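Local atomic coordinates of aryl acylamidase (bacterium CSBL00001, PDB entry 4YJ6), a protein that probably hydrolyses aryl acylamides to an aromatic amine and a carboxylate, as a member of the amidase signature family. Residues W113-L118 / R206-S211; T141-F146 / R406-G411; I188-A193 / I428-T433; V254-T259 / A466-I471; K269-T274 / F392-A397. All blocks are in the same frame, centred on the assembly; numbering follows the deposited sequence.

Interaction 1 (W113-L118 / R206-S211); sequences WSTYPL and RVPFKS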
# COMPACT_ATOMS: atom_id res chain seq x y z
N TRP A 113 -10.44 -2.78 -16.22
CA TRP A 113 -10.19 -3.25 -14.85
C TRP A 113 -8.84 -2.82 -14.35
O TRP A 113 -7.87 -2.85 -15.10
CB TRP A 113 -10.20 -4.77 -14.78
CG TRP A 113 -11.53 -5.41 -15.01
CD1 TRP A 113 -12.16 -5.61 -16.21
CD2 TRP A 113 -12.38 -5.97 -14.00
NE1 TRP A 113 -13.36 -6.26 -16.00
CE2 TRP A 113 -13.51 -6.51 -14.66
CE3 TRP A 113 -12.29 -6.11 -12.61
CZ2 TRP A 113 -14.55 -7.14 -13.97
CZ3 TRP A 113 -13.30 -6.75 -11.93
CH2 TRP A 113 -14.43 -7.24 -12.61
N SER A 114 -8.76 -2.47 -13.07
CA SER A 114 -7.45 -2.39 -12.42
C SER A 114 -7.13 -3.76 -11.83
O SER A 114 -8.00 -4.62 -11.72
CB SER A 114 -7.41 -1.26 -11.40
OG SER A 114 -8.46 -1.37 -10.49
N THR A 115 -5.86 -3.99 -11.46
CA THR A 115 -5.41 -5.38 -11.27
C THR A 115 -6.00 -6.05 -10.06
O THR A 115 -6.41 -7.21 -10.13
CB THR A 115 -3.89 -5.39 -11.15
OG1 THR A 115 -3.36 -4.83 -12.36
CG2 THR A 115 -3.38 -6.86 -10.94
N TYR A 116 -6.01 -5.37 -8.92
CA TYR A 116 -6.47 -6.04 -7.70
C TYR A 116 -7.93 -6.59 -7.82
O TYR A 116 -8.13 -7.76 -7.58
CB TYR A 116 -6.30 -5.10 -6.51
CG TYR A 116 -6.58 -5.74 -5.19
CD1 TYR A 116 -5.55 -6.40 -4.50
CD2 TYR A 116 -7.84 -5.64 -4.60
CE1 TYR A 116 -5.77 -6.99 -3.29
CE2 TYR A 116 -8.07 -6.23 -3.35
CZ TYR A 116 -7.01 -6.88 -2.71
OH TYR A 116 -7.20 -7.46 -1.48
N PRO A 117 -8.92 -5.76 -8.20
CA PRO A 117 -10.29 -6.32 -8.29
C PRO A 117 -10.41 -7.46 -9.32
O PRO A 117 -11.08 -8.46 -9.06
CB PRO A 117 -11.15 -5.11 -8.66
CG PRO A 117 -10.21 -4.12 -9.35
CD PRO A 117 -8.89 -4.30 -8.50
N LEU A 118 -9.71 -7.32 -10.45
CA LEU A 118 -9.77 -8.32 -11.51
C LEU A 118 -9.23 -9.64 -10.99
O LEU A 118 -9.91 -10.68 -11.05
CB LEU A 118 -8.95 -7.86 -12.71
CG LEU A 118 -8.87 -8.90 -13.83
CD1 LEU A 118 -10.24 -9.11 -14.47
CD2 LEU A 118 -7.85 -8.49 -14.87
N ARG A 206 6.21 -7.67 -11.39
CA ARG A 206 5.73 -8.88 -10.72
C ARG A 206 4.20 -8.96 -10.75
O ARG A 206 3.64 -10.01 -11.07
CB ARG A 206 6.24 -8.90 -9.25
CG ARG A 206 5.85 -10.16 -8.47
CD ARG A 206 6.54 -11.40 -9.05
NE ARG A 206 7.97 -11.32 -8.79
CZ ARG A 206 8.92 -11.87 -9.57
NH1 ARG A 206 8.63 -12.52 -10.68
NH2 ARG A 206 10.20 -11.76 -9.19
N VAL A 207 3.53 -7.87 -10.41
CA VAL A 207 2.05 -7.77 -10.52
C VAL A 207 1.74 -6.77 -11.63
O VAL A 207 2.31 -5.68 -11.69
CB VAL A 207 1.47 -7.24 -9.18
CG1 VAL A 207 -0.07 -7.01 -9.24
CG2 VAL A 207 1.82 -8.19 -8.05
N PRO A 208 0.85 -7.13 -12.56
CA PRO A 208 0.57 -6.20 -13.67
C PRO A 208 0.09 -4.85 -13.17
O PRO A 208 -0.64 -4.79 -12.16
CB PRO A 208 -0.58 -6.89 -14.45
CG PRO A 208 -0.55 -8.35 -14.04
CD PRO A 208 0.08 -8.40 -12.64
N PHE A 209 0.50 -3.77 -13.83
CA PHE A 209 -0.07 -2.46 -13.55
C PHE A 209 -0.50 -1.88 -14.88
O PHE A 209 0.31 -1.82 -15.80
CB PHE A 209 0.98 -1.52 -12.90
CG PHE A 209 0.33 -0.32 -12.25
CD1 PHE A 209 -0.11 0.74 -13.02
CD2 PHE A 209 0.10 -0.32 -10.89
CE1 PHE A 209 -0.76 1.83 -12.44
CE2 PHE A 209 -0.55 0.78 -10.27
CZ PHE A 209 -0.98 1.86 -11.06
N LYS A 210 -1.78 -1.50 -14.98
CA LYS A 210 -2.31 -0.99 -16.25
C LYS A 210 -2.36 0.52 -16.18
O LYS A 210 -3.16 1.09 -15.42
CB LYS A 210 -3.72 -1.58 -16.49
CG LYS A 210 -4.35 -1.06 -17.79
CD LYS A 210 -5.72 -1.67 -18.15
CE LYS A 210 -5.64 -3.19 -18.33
NZ LYS A 210 -4.75 -3.66 -19.48
N SER A 211 -1.47 1.15 -16.94
CA SER A 211 -1.46 2.60 -17.10
C SER A 211 -1.88 2.92 -18.53
O SER A 211 -1.13 2.65 -19.46
CB SER A 211 -0.05 3.15 -16.85
OG SER A 211 0.27 3.03 -15.47
O HOH W 1 -3.74 -1.58 -12.60

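Interaction 2 (T141-F146 / R406-G411); sequences TTDNTF and RNATDG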
# COMPACT_ATOMS: atom_id res chain seq x y z
N THR A 141 -0.71 10.60 3.81
CA THR A 141 -1.82 10.54 4.75
C THR A 141 -3.09 10.29 3.94
O THR A 141 -3.10 10.45 2.71
CB THR A 141 -1.99 11.87 5.48
OG1 THR A 141 -2.00 12.91 4.50
CG2 THR A 141 -0.81 12.07 6.48
N THR A 142 -4.15 9.88 4.60
CA THR A 142 -5.43 9.74 3.93
C THR A 142 -6.49 10.70 4.46
O THR A 142 -6.98 10.54 5.57
CB THR A 142 -5.94 8.30 4.03
OG1 THR A 142 -4.98 7.45 3.36
CG2 THR A 142 -7.33 8.15 3.32
N ASP A 143 -6.84 11.66 3.61
CA ASP A 143 -7.83 12.68 3.93
C ASP A 143 -8.15 13.38 2.65
O ASP A 143 -7.34 13.42 1.72
CB ASP A 143 -7.21 13.69 4.91
CG ASP A 143 -8.27 14.56 5.61
OD1 ASP A 143 -9.47 14.40 5.30
OD2 ASP A 143 -7.88 15.41 6.46
N ASN A 144 -9.35 13.94 2.56
CA ASN A 144 -9.71 14.75 1.42
C ASN A 144 -10.97 15.49 1.84
O ASN A 144 -11.53 15.20 2.89
CB ASN A 144 -9.95 13.87 0.20
CG ASN A 144 -10.91 12.72 0.50
OD1 ASN A 144 -12.03 12.95 0.91
ND2 ASN A 144 -10.47 11.48 0.28
N THR A 145 -11.41 16.44 1.04
CA THR A 145 -12.55 17.26 1.43
C THR A 145 -13.90 16.70 1.06
O THR A 145 -14.91 17.37 1.27
CB THR A 145 -12.44 18.67 0.86
OG1 THR A 145 -12.46 18.61 -0.57
CG2 THR A 145 -11.17 19.35 1.32
N PHE A 146 -13.95 15.50 0.49
CA PHE A 146 -15.24 14.91 0.09
C PHE A 146 -15.63 13.80 1.06
O PHE A 146 -16.74 13.80 1.60
CB PHE A 146 -15.18 14.42 -1.36
CG PHE A 146 -16.47 13.82 -1.87
CD1 PHE A 146 -17.68 14.50 -1.73
CD2 PHE A 146 -16.47 12.60 -2.51
CE1 PHE A 146 -18.87 13.96 -2.20
CE2 PHE A 146 -17.67 12.04 -2.98
CZ PHE A 146 -18.87 12.73 -2.81
N ARG A 406 -1.77 13.63 13.89
CA ARG A 406 -3.17 13.88 14.21
C ARG A 406 -3.97 14.25 12.97
O ARG A 406 -3.48 14.94 12.08
CB ARG A 406 -3.28 15.00 15.27
CG ARG A 406 -2.50 14.65 16.53
CD ARG A 406 -2.75 15.61 17.72
NE ARG A 406 -3.80 15.06 18.57
CZ ARG A 406 -3.61 14.31 19.65
NH1 ARG A 406 -2.39 14.02 20.08
NH2 ARG A 406 -4.66 13.86 20.31
N ASN A 407 -5.22 13.80 12.90
CA ASN A 407 -6.08 14.23 11.82
C ASN A 407 -6.35 15.73 11.89
O ASN A 407 -6.60 16.25 12.98
CB ASN A 407 -7.40 13.49 11.88
CG ASN A 407 -7.21 11.99 11.76
OD1 ASN A 407 -6.60 11.52 10.79
ND2 ASN A 407 -7.69 11.25 12.75
N ALA A 408 -6.24 16.40 10.75
CA ALA A 408 -6.72 17.77 10.58
C ALA A 408 -8.25 17.78 10.49
O ALA A 408 -8.87 16.72 10.43
CB ALA A 408 -6.13 18.41 9.31
N THR A 409 -8.83 18.98 10.46
CA THR A 409 -10.29 19.12 10.41
C THR A 409 -10.73 19.79 9.12
O THR A 409 -11.91 20.09 8.95
CB THR A 409 -10.81 20.01 11.57
OG1 THR A 409 -10.19 21.29 11.48
CG2 THR A 409 -10.48 19.38 12.91
N ASP A 410 -9.79 20.01 8.20
CA ASP A 410 -10.08 20.75 6.98
C ASP A 410 -10.00 19.87 5.73
O ASP A 410 -9.99 20.39 4.62
CB ASP A 410 -9.11 21.93 6.84
CG ASP A 410 -7.67 21.49 6.61
OD1 ASP A 410 -7.40 20.29 6.73
OD2 ASP A 410 -6.81 22.35 6.32
N GLY A 411 -9.89 18.56 5.92
CA GLY A 411 -9.78 17.65 4.79
C GLY A 411 -8.39 17.60 4.17
O GLY A 411 -8.23 16.97 3.12
O HOH W 2 -9.94 16.43 7.83

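Interaction 3 (I188-A193 / I428-T433); sequences IRIPAA and IGWCMT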
# COMPACT_ATOMS: atom_id res chain seq x y z
N ILE A 188 1.51 1.30 -0.37
CA ILE A 188 1.12 0.02 0.23
C ILE A 188 1.74 -0.06 1.63
O ILE A 188 1.18 -0.68 2.55
CB ILE A 188 1.68 -1.13 -0.63
CG1 ILE A 188 0.84 -1.26 -1.91
CG2 ILE A 188 1.66 -2.48 0.12
CD1 ILE A 188 1.61 -2.00 -3.01
N ARG A 189 2.91 0.56 1.78
CA ARG A 189 3.78 0.34 2.92
C ARG A 189 3.60 1.41 4.00
O ARG A 189 3.71 1.11 5.19
CB ARG A 189 5.25 0.35 2.42
CG ARG A 189 5.52 -0.83 1.45
CD ARG A 189 6.82 -0.66 0.66
NE ARG A 189 6.65 0.33 -0.41
CZ ARG A 189 7.67 1.02 -0.94
NH1 ARG A 189 8.91 0.89 -0.46
NH2 ARG A 189 7.44 1.86 -1.93
N ILE A 190 3.37 2.65 3.58
CA ILE A 190 3.23 3.79 4.51
C ILE A 190 2.10 3.55 5.53
O ILE A 190 2.34 3.56 6.73
CB ILE A 190 2.96 5.08 3.73
CG1 ILE A 190 4.19 5.47 2.89
CG2 ILE A 190 2.62 6.24 4.67
CD1 ILE A 190 3.82 6.38 1.71
N PRO A 191 0.88 3.26 5.05
CA PRO A 191 -0.18 3.08 6.04
C PRO A 191 -0.05 1.76 6.78
O PRO A 191 -0.54 1.67 7.92
CB PRO A 191 -1.47 3.14 5.19
CG PRO A 191 -1.02 2.65 3.83
CD PRO A 191 0.36 3.24 3.67
N ALA A 192 0.57 0.75 6.17
CA ALA A 192 0.83 -0.49 6.91
C ALA A 192 1.71 -0.17 8.15
O ALA A 192 1.41 -0.63 9.27
CB ALA A 192 1.56 -1.50 6.01
N ALA A 193 2.78 0.60 7.94
CA ALA A 193 3.72 0.96 9.02
C ALA A 193 2.96 1.65 10.16
O ALA A 193 3.20 1.36 11.34
CB ALA A 193 4.80 1.90 8.47
N ILE A 428 5.24 13.96 1.22
CA ILE A 428 5.88 12.69 0.91
C ILE A 428 7.31 12.60 1.45
O ILE A 428 7.94 11.55 1.38
CB ILE A 428 5.90 12.48 -0.63
CG1 ILE A 428 6.06 11.00 -1.01
CG2 ILE A 428 7.05 13.26 -1.26
CD1 ILE A 428 4.83 10.13 -0.64
N GLY A 429 7.86 13.70 1.95
CA GLY A 429 9.30 13.71 2.27
C GLY A 429 9.75 12.71 3.32
O GLY A 429 10.92 12.25 3.29
N TRP A 430 8.87 12.44 4.30
CA TRP A 430 9.17 11.51 5.38
C TRP A 430 8.83 10.05 4.98
O TRP A 430 9.03 9.11 5.76
CB TRP A 430 8.35 11.93 6.63
CG TRP A 430 6.90 12.23 6.25
CD1 TRP A 430 6.41 13.40 5.77
CD2 TRP A 430 5.80 11.31 6.26
NE1 TRP A 430 5.06 13.27 5.47
CE2 TRP A 430 4.67 12.00 5.80
CE3 TRP A 430 5.66 9.97 6.65
CZ2 TRP A 430 3.40 11.38 5.66
CZ3 TRP A 430 4.41 9.36 6.54
CH2 TRP A 430 3.30 10.07 6.07
N CYS A 431 8.29 9.86 3.78
CA CYS A 431 7.94 8.52 3.31
C CYS A 431 9.15 7.92 2.59
O CYS A 431 9.19 7.92 1.34
CB CYS A 431 6.73 8.56 2.36
SG CYS A 431 5.29 9.42 3.08
N MSE A 432 10.11 7.41 3.36
CA MSE A 432 11.40 6.97 2.83
C MSE A 432 11.27 5.81 1.86
O MSE A 432 12.17 5.55 1.08
CB MSE A 432 12.32 6.63 4.00
CG MSE A 432 12.41 7.82 4.89
SE MSE A 432 13.86 7.46 6.14
CE MSE A 432 13.01 6.20 7.34
N THR A 433 10.11 5.15 1.93
CA THR A 433 9.66 4.15 0.95
C THR A 433 9.81 4.58 -0.51
O THR A 433 9.93 3.71 -1.40
CB THR A 433 8.15 3.92 1.16
OG1 THR A 433 7.49 5.17 1.37
CG2 THR A 433 7.95 3.11 2.43

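Interaction 4 (V254-T259 / A466-I471); sequences VKLDFT and ADLDVI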
# COMPACT_ATOMS: atom_id res chain seq x y z
N VAL A 254 7.21 -14.88 -15.43
CA VAL A 254 7.66 -15.91 -14.50
C VAL A 254 6.55 -16.22 -13.51
O VAL A 254 5.73 -15.36 -13.20
CB VAL A 254 9.09 -15.65 -13.82
CG1 VAL A 254 9.89 -14.50 -14.45
CG2 VAL A 254 9.07 -15.66 -12.29
N LYS A 255 6.54 -17.48 -13.06
CA LYS A 255 5.55 -17.96 -12.12
C LYS A 255 6.28 -18.37 -10.85
O LYS A 255 7.27 -19.10 -10.92
CB LYS A 255 4.79 -19.16 -12.68
CG LYS A 255 4.12 -18.85 -14.00
CD LYS A 255 3.34 -20.04 -14.52
CE LYS A 255 2.60 -19.66 -15.79
NZ LYS A 255 1.79 -20.82 -16.30
N LEU A 256 5.78 -17.88 -9.72
CA LEU A 256 6.40 -18.18 -8.41
C LEU A 256 5.35 -18.76 -7.47
O LEU A 256 4.16 -18.56 -7.65
CB LEU A 256 6.91 -16.90 -7.76
CG LEU A 256 8.00 -16.15 -8.52
CD1 LEU A 256 8.31 -14.83 -7.78
CD2 LEU A 256 9.25 -17.03 -8.64
N ASP A 257 5.81 -19.46 -6.44
CA ASP A 257 4.93 -19.82 -5.35
C ASP A 257 5.44 -19.07 -4.11
O ASP A 257 6.42 -19.46 -3.50
CB ASP A 257 4.90 -21.34 -5.12
CG ASP A 257 4.13 -21.73 -3.88
OD1 ASP A 257 3.47 -20.88 -3.29
OD2 ASP A 257 4.20 -22.94 -3.49
N PHE A 258 4.77 -17.99 -3.77
CA PHE A 258 5.21 -17.15 -2.67
C PHE A 258 5.16 -17.91 -1.34
O PHE A 258 5.89 -17.58 -0.40
CB PHE A 258 4.29 -15.91 -2.60
CG PHE A 258 4.68 -14.84 -3.59
CD1 PHE A 258 4.44 -15.00 -4.96
CD2 PHE A 258 5.30 -13.67 -3.14
CE1 PHE A 258 4.82 -13.99 -5.88
CE2 PHE A 258 5.65 -12.64 -4.03
CZ PHE A 258 5.42 -12.82 -5.42
N THR A 259 4.26 -18.89 -1.22
CA THR A 259 4.17 -19.61 0.06
C THR A 259 5.39 -20.49 0.30
O THR A 259 5.65 -20.90 1.44
CB THR A 259 2.87 -20.47 0.18
OG1 THR A 259 2.92 -21.57 -0.74
CG2 THR A 259 1.62 -19.63 -0.09
N ALA A 466 13.71 -10.24 -6.14
CA ALA A 466 13.87 -11.16 -5.01
C ALA A 466 12.68 -11.08 -4.05
O ALA A 466 12.82 -11.02 -2.83
CB ALA A 466 15.22 -10.90 -4.27
N ASP A 467 11.47 -11.12 -4.61
CA ASP A 467 10.27 -11.11 -3.78
C ASP A 467 10.26 -12.22 -2.75
O ASP A 467 9.83 -12.01 -1.61
CB ASP A 467 9.03 -11.30 -4.66
CG ASP A 467 8.89 -10.24 -5.74
OD1 ASP A 467 9.73 -10.25 -6.65
OD2 ASP A 467 7.98 -9.39 -5.61
N LEU A 468 10.73 -13.41 -3.12
CA LEU A 468 10.64 -14.53 -2.16
C LEU A 468 11.61 -14.28 -0.99
O LEU A 468 11.32 -14.67 0.13
CB LEU A 468 10.98 -15.87 -2.84
CG LEU A 468 9.97 -16.31 -3.92
CD1 LEU A 468 10.17 -17.77 -4.36
CD2 LEU A 468 8.61 -16.12 -3.44
N ASP A 469 12.74 -13.62 -1.23
CA ASP A 469 13.67 -13.31 -0.12
C ASP A 469 12.98 -12.38 0.87
O ASP A 469 13.18 -12.46 2.09
CB ASP A 469 14.93 -12.59 -0.63
CG ASP A 469 15.95 -13.52 -1.31
OD1 ASP A 469 15.82 -14.76 -1.19
OD2 ASP A 469 16.90 -12.99 -1.94
N VAL A 470 12.19 -11.44 0.35
CA VAL A 470 11.46 -10.50 1.22
C VAL A 470 10.43 -11.27 2.03
O VAL A 470 10.30 -11.05 3.24
CB VAL A 470 10.79 -9.38 0.42
CG1 VAL A 470 9.96 -8.45 1.35
CG2 VAL A 470 11.85 -8.56 -0.33
N ILE A 471 9.68 -12.16 1.38
CA ILE A 471 8.71 -13.00 2.10
C ILE A 471 9.46 -13.81 3.19
O ILE A 471 9.01 -13.88 4.32
CB ILE A 471 7.97 -13.97 1.16
CG1 ILE A 471 7.03 -13.21 0.20
CG2 ILE A 471 7.19 -14.99 1.96
CD1 ILE A 471 5.81 -12.56 0.89

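Interaction 5 (K269-T274 / F392-A397); sequences KKIGLT and FDLLLA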
# COMPACT_ATOMS: atom_id res chain seq x y z
N LYS A 269 22.20 -15.39 5.69
CA LYS A 269 22.02 -14.20 4.85
C LYS A 269 22.83 -13.04 5.35
O LYS A 269 23.06 -12.91 6.55
CB LYS A 269 20.54 -13.81 4.81
CG LYS A 269 19.67 -14.87 4.11
CD LYS A 269 20.09 -15.09 2.64
CE LYS A 269 19.07 -16.00 1.92
NZ LYS A 269 19.56 -16.36 0.57
N LYS A 270 23.26 -12.18 4.43
CA LYS A 270 24.03 -10.98 4.74
C LYS A 270 23.10 -9.82 4.61
O LYS A 270 22.52 -9.57 3.55
CB LYS A 270 25.17 -10.79 3.75
CG LYS A 270 26.29 -11.79 3.87
CD LYS A 270 27.54 -11.29 3.12
CE LYS A 270 27.83 -9.75 3.31
NZ LYS A 270 28.15 -9.30 4.74
N ILE A 271 22.90 -9.12 5.71
CA ILE A 271 21.84 -8.12 5.76
C ILE A 271 22.47 -6.77 6.06
O ILE A 271 23.24 -6.65 7.02
CB ILE A 271 20.84 -8.47 6.83
CG1 ILE A 271 20.20 -9.85 6.52
CG2 ILE A 271 19.76 -7.37 6.94
CD1 ILE A 271 19.09 -10.27 7.50
N GLY A 272 22.15 -5.77 5.24
CA GLY A 272 22.61 -4.42 5.50
C GLY A 272 21.53 -3.65 6.25
O GLY A 272 20.36 -3.98 6.13
N LEU A 273 21.96 -2.70 7.10
CA LEU A 273 21.02 -1.94 7.94
C LEU A 273 21.32 -0.45 7.77
O LEU A 273 22.48 -0.03 7.78
CB LEU A 273 21.21 -2.34 9.42
CG LEU A 273 20.46 -1.50 10.44
CD1 LEU A 273 18.96 -1.60 10.23
CD2 LEU A 273 20.87 -1.94 11.88
N THR A 274 20.27 0.36 7.58
CA THR A 274 20.43 1.82 7.63
C THR A 274 19.30 2.40 8.45
O THR A 274 18.18 1.93 8.37
CB THR A 274 20.44 2.45 6.24
OG1 THR A 274 20.58 3.87 6.36
CG2 THR A 274 19.13 2.09 5.42
N PHE A 392 25.06 -7.51 -0.39
CA PHE A 392 24.13 -7.95 0.65
C PHE A 392 22.93 -8.62 0.03
O PHE A 392 22.56 -8.34 -1.12
CB PHE A 392 23.65 -6.75 1.50
CG PHE A 392 24.79 -6.14 2.32
CD1 PHE A 392 25.06 -6.61 3.58
CD2 PHE A 392 25.56 -5.12 1.79
CE1 PHE A 392 26.14 -6.07 4.33
CE2 PHE A 392 26.62 -4.57 2.50
CZ PHE A 392 26.90 -5.04 3.78
N ASP A 393 22.32 -9.50 0.82
CA ASP A 393 21.10 -10.19 0.42
C ASP A 393 19.83 -9.39 0.72
O ASP A 393 18.82 -9.60 0.08
CB ASP A 393 21.02 -11.55 1.12
CG ASP A 393 22.23 -12.42 0.83
OD1 ASP A 393 22.51 -12.66 -0.37
OD2 ASP A 393 22.92 -12.86 1.77
N LEU A 394 19.87 -8.49 1.69
CA LEU A 394 18.68 -7.77 2.14
C LEU A 394 19.14 -6.44 2.68
O LEU A 394 20.28 -6.33 3.12
CB LEU A 394 17.98 -8.51 3.29
CG LEU A 394 17.24 -9.81 2.97
CD1 LEU A 394 16.97 -10.55 4.30
CD2 LEU A 394 15.92 -9.57 2.19
N LEU A 395 18.25 -5.45 2.68
CA LEU A 395 18.52 -4.17 3.31
C LEU A 395 17.36 -3.87 4.24
O LEU A 395 16.20 -4.01 3.84
CB LEU A 395 18.65 -3.07 2.27
CG LEU A 395 18.79 -1.63 2.76
CD1 LEU A 395 20.04 -1.52 3.60
CD2 LEU A 395 18.83 -0.70 1.55
N LEU A 396 17.66 -3.48 5.47
CA LEU A 396 16.64 -3.08 6.44
C LEU A 396 16.72 -1.58 6.67
O LEU A 396 17.81 -1.01 6.73
CB LEU A 396 16.88 -3.76 7.79
CG LEU A 396 16.99 -5.27 7.75
CD1 LEU A 396 17.34 -5.78 9.16
CD2 LEU A 396 15.65 -5.84 7.24
N ALA A 397 15.57 -0.96 6.89
CA ALA A 397 15.49 0.47 7.21
C ALA A 397 14.18 0.69 7.92
O ALA A 397 13.33 -0.18 7.90
CB ALA A 397 15.57 1.32 5.89

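Interaction 1 (W113-L118 / R206-S211)
Thr115 and Pro208 bring the two backbones to 6.5 Å, CA to CA, where the first turn of helix 115-122 faces an irregular loop of residues 206-211. Thr115 carries most of the contact, and its two branches part company. With chi1 at -59°, OG1 stands beside its own backbone N and CG2 lies opposite that N. The hydroxyl donates to Pro208 O at 2.7 Å, arriving from above the carbonyl plane, 58° out of it. The methyl CG2 packs on Val207 CG1 at 3.7 Å. A water also bridges the two segments: it donates to Thr115 OG1 at 3.3 Å, accepts from Lys210 N at 3.1 Å, and lies over the centre of the Phe209 ring. Farther out, the Lys210 chain, bent at its last two torsions, lays its CD 3.9 Å from Trp113 O and so touches with methylene rather than with charge. Behind the contact, the Glu224 carboxylate of strand 223-228 receives Thr115 N and Tyr116 N and holds the start of the helix. Ser114, at the N-cap position, spends its hydroxyl on Ala89 N; Val207 also leans on Met238 and Leu241 of helix 231-241.

Interaction 2 (T141-F146 / R406-G411)
Asp143 lays its carboxylate against the backbone of Gly411, with OD2 3.2 Å from Gly411 C and OD1 3.3 Å from Gly411 CA. Its chi1 of -164° swings CG opposite the backbone N and across to the loop 406-411. No direct hydrogen bond joins the segments; a water does the work. It donates to Asp143 OD2 at 2.7 Å and to Ala408 O at 2.8 Å, and accepts from Gly411 N at 2.9 Å, tying the carboxylate to both ends of the Ala408-Gly411 bend. Thr413 OG1 also bonds OD2, which fixes the carboxylate's rotation further, while OD1 turns back to its own chain in a weak bond from Asn144 N. Thr145 keeps OG1 between its backbone N and carbonyl carbon (chi1 62°), an arrangement that brings CG2 beside Asp410 O at 3.7 Å. Gly411, with a positive phi of 78°, presents bare backbone here, and Asn144 CA comes within 3.2 Å of its O. Asn144 points away and forms an Asx turn, its OD1 accepting from Phe146 N at 3.2 Å and also from Phe147 N and Gly148 N. Its ND2 holds Ser133 O and Asn132 OD1. The contact thus pins the loop between strands 126-131 and 151-152 to the one running from strand 394-398 to strand 418-419.

Interaction 3 (I188-A193 / I428-T433)
Thr433 O is gripped by both terminal nitrogens of Arg189, NH1 and NH2, each at 3.1 Å and each in a weak, bent bond; Thr436 OG1 is a further partner of the same oxygen. NH2 also forms a salt bridge with Asp183, so the guanidinium spans an acid and a backbone carbonyl. One of its faces is covered by Thr433 CB, 3.4 Å from the guanidinium plane and off its centre, with the Arg189 and Thr433 side chains running antiparallel alongside one another. The Thr433 hydroxyl turns instead to Gly185 O and lies 3.6 Å from Ile190 CG1. Residues 188-193 run into and through the start of helix 190-195, directly after a glycine-rich loop, which in amidase signature enzymes carries the nucleophilic serine; a phosphate ion, probably from the crystallisation liquor, lies about 5 Å from the Ile190 side chain and may mark a pocket. Ile190 divides its branches between partners. CD1 meets Cys431 SG at 3.6 Å, whereas CG2, set opposite the backbone N, comes obliquely within 4.1 Å of Trp430 CZ3. Cys431 ends a type I turn begun at Ile428 and centres an inverse gamma turn, and its SG rests over the rim of one face of the Trp430 indole. That ring meets Trp194 with planes nearly parallel, and its NE1 bonds Pro426 O.

Interaction 4 (V254-T259 / A466-I471)
An acid packs on the phenyl of Phe258 with its methylene: Asp467 CB sits 3.7 Å from Phe258 CE2, while the carboxylate turns to Ser203 and Arg206, its plane 76° from that of the ring. The phenyl is held from other directions too. Leu468 CD2 lies over one face of the ring, near its perimeter, and Ile471 CG1 reaches the edge at 3.8 Å from Phe258 CD2. With CG anti to the carbonyl carbon (chi1 -81°), the ring turns in toward the helix. The same Leu468 CD2 also packs at 3.6 Å on Phe258 CA, and Ile471 CG2 at 3.7 Å on Phe258 O. Toward the surface, Leu256 CD2 just touches Leu468 CD1 at 4.4 Å. Asp257, pointing away from the helix, holds the loop's bend: its OD1 accepts from Thr259 OG1 at 2.7 Å as well as from Thr259 N, and Asn239 ND2 is another partner. Ala235 and Met238 of helix 231-241 also touch the phenyl. The arrangement is an Asx turn presenting an aromatic residue to the start of helix 467-480, whose Asp467, Val470 and Ile471 touch Phe200 of strand 198-201 in the large mixed sheet.

Interaction 5 (K269-T274 / F392-A397)
Lys270 and Asp393 open a parallel strand pair with two bonds in opposite directions: Lys270 N donates to Asp393 OD2 at 2.8 Å, nearly straight and on the anti lone pair, and Lys270 O accepts from Asp393 N at 2.7 Å and takes a weak bond from Leu394 N. From there the ladder alternates as parallel strands do, Gly272 N to Leu394 O at 2.9 Å, Leu396 N to Gly272 O at 2.8 Å, then Thr274 N to Leu396 O at 2.9 Å. On one face of the sheet Ile271 and Leu394 run alongside each other in the same direction; with Ile271 CG1 at chi1 -61°, the CG2 branch is anti to the backbone N and meets Leu396 CG at 3.6 Å. On the other face Gly272 CA lies 4.2 Å from the centroid of the Phe392 ring, 27° off its normal, a CH-pi contact. The bent Lys270 chain brings NZ obliquely to Phe392 CE1 at 3.8 Å; its long, weak ion-pair partner is Glu305. Beyond this shell, strand 303-306 flanks the far edge of 270-273 in a beta-alpha-beta unit whose helix 284-299 lies on the Ile271-Leu394-Leu396 face, and Ile460 of strand 454-462 touches Leu394 and Leu396. The buried strand N-H and C=O groups can thus bond across the pair while aliphatic side chains pack toward helix 284-299, leaving charge to the strand starts.

Interactions 3 and 5 are buried, whereas 1, 2 and 4 are partly buried, with exposed residues. Interaction 5 is the one true strand pairing and the most extensive contact; the others join loops or helix starts with few direct polar bonds. Interactions 1 and 2 are each bridged by their own water, a buried arginine ties interaction 3, and interaction 4 relies on apolar side chains. Interactions 1 and 4 touch, Arg206 making a salt bridge to Asp467, and both lean on helix 231-241; interaction 5 lies in the large mixed sheet. Interactions 4 and 5 touch lightly, Asp469 against Leu394. Interactions 2 and 4 lie on opposite sides of the chain's centre, with interaction 3 nearest the middle.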